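Local coordinates for anthranilate-CoA ligase (Stigmatella aurantiaca, PDB 4WV3), which is a member of the ANL superfamily, with an AMP-binding domain and a smaller C-terminal domain, at residues E98-Y101 / I102-C106; P186-H189 / K190-P193. All blocks are in the same frame, centred on the assembly; numbering follows the deposited sequence.

Contact 1: E98-Y101 / I102-C106; sequences EYEY and ILRDC
E100 and R104, one helical turn apart on helix 96-105, run side by side in the same direction and meet in a salt bridge, OE2 of E100 lying 2.7 Å from NH2 of R104. The carboxylate oxygen arrives at the edge of the guanidinium, near its plane, yet the two flat groups stand 79° apart and the N-H points poorly at its acceptor, so the hydrogen bond within the pair is weak. E100 reaches R104 as an extended chain with CG anti to the backbone N (chi1 -178°), whereas the arginine chain is bent at chi3.

A second pair on the solvent side, Y101 and D105, is looser. Ring and carboxylate are nearly coplanar, 10° apart, but OH of Y101 stays 4.1 Å from OD1 of D105. A water that donates to OD2 of D105 at 2.6 Å also makes a long, weak contact with the phenol. The carboxylate is also hydrogen-bonded to H379, at OD1, and Y174, at OD2.

The packed side is formed by Y99, I102 and L103, all buried. CG1 of I102 lies 3.3 Å from the carbonyl O of E98, and CG of L103 equally near O of Y99. Backbone i to i+4 bonds join the turns, weak from I102 N to E98 O and nearly straight from L103 N to Y99 O.

Y99, its hydroxyl bonded to N91 and L94, packs on L66 of strand 62-66 and on helix 118-122. I102 and C106 lean on strand 169-175, so the helix packs against both strand 62-66 of the parallel sheet and strand 169-175.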
loop_
_atom_site.group_PDB
_atom_site.type_symbol
_atom_site.label_atom_id
_atom_site.label_comp_id
_atom_site.label_asym_id
_atom_site.label_seq_id
_atom_site.Cartn_x
_atom_site.Cartn_y
_atom_site.Cartn_z
ATOM N N GLU A 98 13.230 6.162 13.863
ATOM C CA GLU A 98 12.112 6.410 12.962
ATOM C C GLU A 98 10.795 6.467 13.730
ATOM O O GLU A 98 9.901 7.241 13.387
ATOM C CB GLU A 98 12.052 5.338 11.875
ATOM C CG GLU A 98 13.256 5.337 10.948
ATOM C CD GLU A 98 13.228 4.190 9.958
ATOM O OE1 GLU A 98 13.155 3.024 10.399
ATOM O OE2 GLU A 98 13.274 4.457 8.739
ATOM N N TYR A 99 10.686 5.646 14.769
ATOM C CA TYR A 99 9.511 5.659 15.634
ATOM C C TYR A 99 9.491 6.916 16.493
ATOM O O TYR A 99 8.425 7.443 16.811
ATOM C CB TYR A 99 9.487 4.419 16.529
ATOM C CG TYR A 99 9.128 3.144 15.801
ATOM C CD1 TYR A 99 8.156 3.138 14.810
ATOM C CD2 TYR A 99 9.764 1.948 16.104
ATOM C CE1 TYR A 99 7.824 1.975 14.143
ATOM C CE2 TYR A 99 9.441 0.779 15.442
ATOM C CZ TYR A 99 8.471 0.798 14.462
ATOM O OH TYR A 99 8.146 -0.361 13.799
ATOM N N GLU A 100 10.677 7.390 16.865
ATOM C CA GLU A 100 10.800 8.578 17.700
ATOM C C GLU A 100 10.336 9.823 16.953
ATOM O O GLU A 100 9.679 10.692 17.527
ATOM C CB GLU A 100 12.243 8.756 18.175
ATOM C CG GLU A 100 12.444 9.954 19.088
ATOM C CD GLU A 100 13.906 10.254 19.347
ATOM O OE1 GLU A 100 14.623 9.357 19.840
ATOM O OE2 GLU A 100 14.338 11.387 19.049
ATOM N N TYR A 101 10.682 9.905 15.672
ATOM C CA TYR A 101 10.256 11.024 14.840
ATOM C C TYR A 101 8.740 11.066 14.707
ATOM O O TYR A 101 8.122 12.111 14.902
ATOM C CB TYR A 101 10.895 10.946 13.452
ATOM C CG TYR A 101 10.354 11.975 12.482
ATOM C CD1 TYR A 101 10.799 13.291 12.517
ATOM C CD2 TYR A 101 9.399 11.632 11.533
ATOM C CE1 TYR A 101 10.308 14.236 11.635
ATOM C CE2 TYR A 101 8.900 12.571 10.648
ATOM C CZ TYR A 101 9.358 13.871 10.703
ATOM O OH TYR A 101 8.867 14.809 9.823
ATOM N N ILE A 102 8.151 9.922 14.375
ATOM C CA ILE A 102 6.709 9.824 14.163
ATOM C C ILE A 102 5.906 10.220 15.399
ATOM O O ILE A 102 5.020 11.072 15.326
ATOM C CB ILE A 102 6.302 8.402 13.720
ATOM C CG1 ILE A 102 6.867 8.099 12.331
ATOM C CG2 ILE A 102 4.789 8.252 13.719
ATOM C CD1 ILE A 102 6.584 6.695 11.849
ATOM N N LEU A 103 6.227 9.609 16.535
ATOM C CA LEU A 103 5.486 9.846 17.770
ATOM C C LEU A 103 5.606 11.285 18.268
ATOM O O LEU A 103 4.677 11.818 18.876
ATOM C CB LEU A 103 5.927 8.865 18.858
ATOM C CG LEU A 103 5.635 7.395 18.551
ATOM C CD1 LEU A 103 6.046 6.504 19.712
ATOM C CD2 LEU A 103 4.163 7.205 18.216
ATOM N N ARG A 104 6.749 11.910 18.007
ATOM C CA ARG A 104 6.964 13.295 18.405
ATOM C C ARG A 104 6.248 14.243 17.450
ATOM O O ARG A 104 5.729 15.281 17.858
ATOM C CB ARG A 104 8.457 13.622 18.429
ATOM C CG ARG A 104 8.781 15.003 18.979
ATOM C CD ARG A 104 10.183 15.442 18.593
ATOM N NE ARG A 104 11.170 14.389 18.819
ATOM C CZ ARG A 104 11.767 14.161 19.983
ATOM N NH1 ARG A 104 11.477 14.909 21.038
ATOM N NH2 ARG A 104 12.652 13.181 20.095
ATOM N N ASP A 105 6.223 13.873 16.174
ATOM C CA ASP A 105 5.645 14.718 15.135
ATOM C C ASP A 105 4.124 14.806 15.239
ATOM O O ASP A 105 3.527 15.808 14.845
ATOM C CB ASP A 105 6.061 14.217 13.749
ATOM C CG ASP A 105 5.637 15.153 12.635
ATOM O OD1 ASP A 105 6.190 16.269 12.548
ATOM O OD2 ASP A 105 4.758 14.763 11.838
ATOM N N CYS A 106 3.500 13.762 15.773
ATOM C CA CYS A 106 2.047 13.751 15.922
ATOM C C CYS A 106 1.611 13.996 17.367
ATOM O O CYS A 106 0.417 13.987 17.670
ATOM C CB CYS A 106 1.450 12.443 15.390
ATOM S SG CYS A 106 1.880 10.959 16.330
HETATM O O HOH W 1 5.479 14.546 9.363
#

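Contact 2: P186-H189 / K190-P193; sequences PHAH and KDYP
H187 and D191 have side chains that run roughly perpendicular, imidazole and carboxylate planes 89° apart, and join through a hydrogen bond of 2.9 Å from ND1 of H187 to OD2 of D191. The oxygen lies at the ring's edge, only 5° out of the imidazole plane, but the N-H approaches OD2 from above the carboxylate plane. From the opposite face of that carboxylate comes the backbone N of A188, 2.8 Å from the same OD2. One oxygen is thus gripped by two donors. D191 can turn back over the preceding strand because a chi1 of -61° swings CG away from its own carbonyl carbon.

The other oxygen, OD1 of D191, takes NZ of K190 on its syn side at 2.8 Å in a salt bridge. The lysine bends at chi4 to bring its ammonium there, and carries a second bond to the carbonyl of E371.

The chain itself makes a type I turn from A188 to D191, closed by D191 N to A188 O at 3.2 Å, as strand 183-188 gives way to helix 191-204. The ring of Y192 presents its edge to O of A188, which lies 3.6 Å from CD2 of Y192; the hydroxyl of Y192 is bonded to S171, and F323 makes edge-to-face contacts with both Y192 and H187.

With T320 O accepting from NE2 of H187, the imidazole is held at both nitrogens and its rotation is fixed. Donors on both oxygens of the buried D191, one of them a lysine, would probably favour its ionised form.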
loop_
_atom_site.group_PDB
_atom_site.type_symbol
_atom_site.label_atom_id
_atom_site.label_comp_id
_atom_site.label_asym_id
_atom_site.label_seq_id
_atom_site.Cartn_x
_atom_site.Cartn_y
_atom_site.Cartn_z
ATOM N N PRO A 186 -2.641 13.095 6.364
ATOM C CA PRO A 186 -3.935 13.081 7.053
ATOM C C PRO A 186 -5.109 12.903 6.092
ATOM O O PRO A 186 -5.147 13.534 5.035
ATOM C CB PRO A 186 -3.989 14.466 7.703
ATOM C CG PRO A 186 -3.207 15.332 6.777
ATOM C CD PRO A 186 -2.130 14.465 6.175
ATOM N N HIS A 187 -6.053 12.044 6.463
ATOM C CA HIS A 187 -7.268 11.854 5.678
ATOM C C HIS A 187 -8.512 12.101 6.524
ATOM O O HIS A 187 -8.526 11.831 7.725
ATOM C CB HIS A 187 -7.317 10.453 5.061
ATOM C CG HIS A 187 -6.571 10.336 3.770
ATOM N ND1 HIS A 187 -7.036 10.878 2.590
ATOM C CD2 HIS A 187 -5.395 9.736 3.469
ATOM C CE1 HIS A 187 -6.178 10.620 1.621
ATOM N NE2 HIS A 187 -5.173 9.927 2.127
ATOM N N ALA A 188 -9.554 12.619 5.884
ATOM C CA ALA A 188 -10.795 12.937 6.576
ATOM C C ALA A 188 -11.730 11.735 6.614
ATOM O O ALA A 188 -11.512 10.745 5.914
ATOM C CB ALA A 188 -11.478 14.122 5.915
ATOM N N HIS A 189 -12.771 11.830 7.438
ATOM C CA HIS A 189 -13.768 10.772 7.556
ATOM C C HIS A 189 -14.403 10.450 6.207
ATOM O O HIS A 189 -14.674 9.290 5.905
ATOM C CB HIS A 189 -14.859 11.166 8.555
ATOM C CG HIS A 189 -14.382 11.274 9.970
ATOM N ND1 HIS A 189 -14.504 10.244 10.877
ATOM C CD2 HIS A 189 -13.788 12.292 10.637
ATOM C CE1 HIS A 189 -14.006 10.622 12.041
ATOM N NE2 HIS A 189 -13.563 11.860 11.921
ATOM N N LYS A 190 -14.628 11.484 5.401
ATOM C CA LYS A 190 -15.303 11.336 4.114
ATOM C C LYS A 190 -14.541 10.446 3.135
ATOM O O LYS A 190 -15.143 9.802 2.278
ATOM C CB LYS A 190 -15.552 12.706 3.476
ATOM C CG LYS A 190 -14.288 13.483 3.144
ATOM C CD LYS A 190 -14.599 14.720 2.315
ATOM C CE LYS A 190 -13.348 15.552 2.073
ATOM N NZ LYS A 190 -12.279 14.779 1.382
ATOM N N ASP A 191 -13.220 10.409 3.269
ATOM C CA ASP A 191 -12.373 9.692 2.323
ATOM C C ASP A 191 -12.604 8.184 2.345
ATOM O O ASP A 191 -12.396 7.502 1.342
ATOM C CB ASP A 191 -10.900 10.002 2.593
ATOM C CG ASP A 191 -10.581 11.474 2.445
ATOM O OD1 ASP A 191 -11.265 12.151 1.648
ATOM O OD2 ASP A 191 -9.651 11.956 3.125
ATOM N N TYR A 192 -13.042 7.670 3.488
ATOM C CA TYR A 192 -13.216 6.228 3.655
ATOM C C TYR A 192 -14.411 5.629 2.897
ATOM O O TYR A 192 -14.236 4.668 2.147
ATOM C CB TYR A 192 -13.218 5.845 5.142
ATOM C CG TYR A 192 -11.847 5.925 5.772
ATOM C CD1 TYR A 192 -11.122 4.773 6.045
ATOM C CD2 TYR A 192 -11.267 7.151 6.073
ATOM C CE1 TYR A 192 -9.866 4.837 6.612
ATOM C CE2 TYR A 192 -10.009 7.225 6.639
ATOM C CZ TYR A 192 -9.314 6.064 6.906
ATOM O OH TYR A 192 -8.062 6.126 7.469
ATOM N N PRO A 193 -15.625 6.184 3.076
ATOM C CA PRO A 193 -16.715 5.620 2.272
ATOM C C PRO A 193 -16.599 6.008 0.799
ATOM O O PRO A 193 -17.109 5.293 -0.064
ATOM C CB PRO A 193 -17.965 6.252 2.891
ATOM C CG PRO A 193 -17.486 7.525 3.480
ATOM C CD PRO A 193 -16.109 7.231 3.994
#

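Overall arrangement
Contacts 1 and 2 lie in series within the AMP-binding part of the chain, their centres 22 Å apart and their nearest atoms about 9 Å apart, so they do not touch. The antiparallel pair 169-175/183-188 connects them: the helix of contact 1 packs on strand 169-175, and contact 2 begins on strand 183-188, its partner. Both are local, one within a helix and the other at a strand-to-helix turn. Contact 2 is the nearer to the bound 5'-O-[(S)-[(2-aminobenzoyl)oxy](hydroxy)phosphoryl]adenosine, the side chain of H187 lying about 8 Å from it, against about 13 Å for that of I102 in contact 1.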